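Local structure of succinate-semialdehyde dehydrogenase (Synechococcus sp., 4ITA) at residues A[86-91]-A[419-424]. The protein probably oxidises succinic semialdehyde to succinate with NADP+ as cofactor, as a member of the aldehyde dehydrogenase family. Residues are numbered along the deposited sequence; the frame is centred on the assembly and turned at random.
Sequences AEKSAL and VKSDPR. With EDO (1,2-ethanediol), chain R.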
loop_
_atom_site.group_PDB
_atom_site.type_symbol
_atom_site.label_atom_id
_atom_site.label_comp_id
_atom_site.label_asym_id
_atom_site.label_seq_id
_atom_site.Cartn_x
_atom_site.Cartn_y
_atom_site.Cartn_z
ATOM N N ALA A 86 -8.597 -21.875 16.402
ATOM C CA ALA A 86 -7.254 -22.415 16.596
ATOM C C ALA A 86 -6.860 -23.303 15.413
ATOM O O ALA A 86 -5.721 -23.270 14.937
ATOM C CB ALA A 86 -7.171 -23.196 17.900
ATOM N N GLU A 87 -7.810 -24.087 14.916
ATOM C CA GLU A 87 -7.557 -24.932 13.758
ATOM C C GLU A 87 -7.245 -24.111 12.511
ATOM O O GLU A 87 -6.340 -24.448 11.740
ATOM C CB GLU A 87 -8.763 -25.844 13.505
ATOM C CG GLU A 87 -8.951 -26.924 14.560
ATOM C CD GLU A 87 -10.259 -27.685 14.407
ATOM O OE1 GLU A 87 -10.401 -28.744 15.056
ATOM O OE2 GLU A 87 -11.139 -27.223 13.653
ATOM N N LYS A 88 -7.983 -23.024 12.311
ATOM C CA LYS A 88 -7.752 -22.184 11.145
ATOM C C LYS A 88 -6.407 -21.458 11.251
ATOM O O LYS A 88 -5.733 -21.231 10.239
ATOM C CB LYS A 88 -8.900 -21.194 10.982
ATOM C CG LYS A 88 -9.007 -20.569 9.608
ATOM C CD LYS A 88 -10.231 -19.683 9.537
ATOM C CE LYS A 88 -10.380 -19.057 8.170
ATOM N NZ LYS A 88 -11.708 -18.403 8.048
ATOM N N SER A 89 -6.021 -21.107 12.477
ATOM C CA SER A 89 -4.700 -20.539 12.750
ATOM C C SER A 89 -3.586 -21.499 12.320
ATOM O O SER A 89 -2.603 -21.087 11.692
ATOM C CB SER A 89 -4.567 -20.182 14.235
ATOM O OG SER A 89 -5.487 -19.158 14.595
ATOM N N ALA A 90 -3.735 -22.777 12.658
ATOM C CA ALA A 90 -2.785 -23.787 12.203
ATOM C C ALA A 90 -2.756 -23.845 10.682
ATOM O O ALA A 90 -1.693 -23.970 10.073
ATOM C CB ALA A 90 -3.138 -25.143 12.779
ATOM N N LEU A 91 -3.931 -23.743 10.067
ATOM C CA LEU A 91 -4.038 -23.867 8.623
ATOM C C LEU A 91 -3.262 -22.774 7.897
ATOM O O LEU A 91 -2.606 -23.044 6.901
ATOM C CB LEU A 91 -5.508 -23.832 8.211
ATOM C CG LEU A 91 -5.881 -24.236 6.793
ATOM C CD1 LEU A 91 -5.638 -25.726 6.602
ATOM C CD2 LEU A 91 -7.337 -23.864 6.530
ATOM N N VAL A 419 -19.784 -15.288 2.970
ATOM C CA VAL A 419 -18.404 -14.838 2.883
ATOM C C VAL A 419 -17.597 -15.494 3.999
ATOM O O VAL A 419 -18.038 -15.541 5.153
ATOM C CB VAL A 419 -18.324 -13.298 2.991
ATOM C CG1 VAL A 419 -16.884 -12.816 2.933
ATOM C CG2 VAL A 419 -19.131 -12.645 1.882
ATOM N N LYS A 420 -16.431 -16.023 3.641
ATOM C CA LYS A 420 -15.503 -16.614 4.601
ATOM C C LYS A 420 -14.098 -16.248 4.171
ATOM O O LYS A 420 -13.842 -16.025 2.989
ATOM C CB LYS A 420 -15.619 -18.142 4.627
ATOM C CG LYS A 420 -16.947 -18.697 5.111
ATOM C CD LYS A 420 -16.889 -20.220 5.218
ATOM C CE LYS A 420 -18.266 -20.812 5.432
ATOM N NZ LYS A 420 -18.226 -22.307 5.419
ATOM N N SER A 421 -13.177 -16.195 5.123
ATOM C CA SER A 421 -11.772 -16.090 4.759
ATOM C C SER A 421 -11.172 -17.491 4.601
ATOM O O SER A 421 -11.595 -18.450 5.250
ATOM C CB SER A 421 -10.999 -15.259 5.777
ATOM O OG SER A 421 -11.137 -15.789 7.075
ATOM N N ASP A 422 -10.194 -17.600 3.713
ATOM C CA ASP A 422 -9.596 -18.872 3.341
ATOM C C ASP A 422 -8.158 -18.524 2.991
ATOM O O ASP A 422 -7.942 -17.658 2.156
ATOM C CB ASP A 422 -10.332 -19.407 2.104
ATOM C CG ASP A 422 -9.837 -20.773 1.636
ATOM O OD1 ASP A 422 -8.639 -21.090 1.783
ATOM O OD2 ASP A 422 -10.662 -21.532 1.082
ATOM N N PRO A 423 -7.167 -19.192 3.609
ATOM C CA PRO A 423 -5.769 -18.853 3.301
ATOM C C PRO A 423 -5.421 -18.885 1.808
ATOM O O PRO A 423 -4.492 -18.212 1.373
ATOM C CB PRO A 423 -4.975 -19.934 4.047
ATOM C CG PRO A 423 -5.867 -20.357 5.160
ATOM C CD PRO A 423 -7.271 -20.258 4.623
ATOM N N ARG A 424 -6.169 -19.661 1.028
ATOM C CA ARG A 424 -5.876 -19.834 -0.390
ATOM C C ARG A 424 -6.249 -18.636 -1.265
ATOM O O ARG A 424 -5.823 -18.549 -2.416
ATOM C CB ARG A 424 -6.583 -21.084 -0.921
ATOM C CG ARG A 424 -6.085 -22.383 -0.293
ATOM C CD ARG A 424 -6.957 -23.560 -0.702
ATOM N NE ARG A 424 -8.312 -23.429 -0.178
ATOM C CZ ARG A 424 -9.263 -24.345 -0.323
ATOM N NH1 ARG A 424 -9.008 -25.467 -0.982
ATOM N NH2 ARG A 424 -10.466 -24.135 0.190
HETATM C C1 EDO R . -13.059 -13.871 10.008
HETATM O O1 EDO R . -12.726 -14.849 9.019
HETATM C C2 EDO R . -12.544 -12.511 9.555
HETATM O O2 EDO R . -11.110 -12.533 9.484
#
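K88 reaches from its helix to S421 and grips it with one nitrogen on two oxygens: NZ donates to the carbonyl O of S421 at 2.8 Å and to its OG, also at 2.8 Å. The ammonium approaches O from above the carbonyl plane, 45° out of it. The hydroxyl passes the chain on, since S421 OG donates to O1 of a 1,2-ethanediol, probably a crystallisation additive, at 2.7 Å. One turn along the helix, L91 lays CD2 against the ring of P423, 4.0 Å from its CG, the two side chains crossing at about a right angle. What carries NZ across is a fully extended chain, with CG anti to the backbone N (chi1 -162°); W137 adds a cation-pi contact. Cutting K88 back to an alanine would probably leave O and OG of S421 without their shared donor and open a gap beside W137. Around P423 the loop is braced by an Asx turn, R424 N to D422 OD1, and by a side-on salt bridge in which R424 NE and NH2 meet OD1 and OD2 of D422. Helix 79-103 is thus tied to the loop after strand 412-415, the S421 side chain about 7 Å from bound NADPH, beside the cofactor site of an aldehyde dehydrogenase fold.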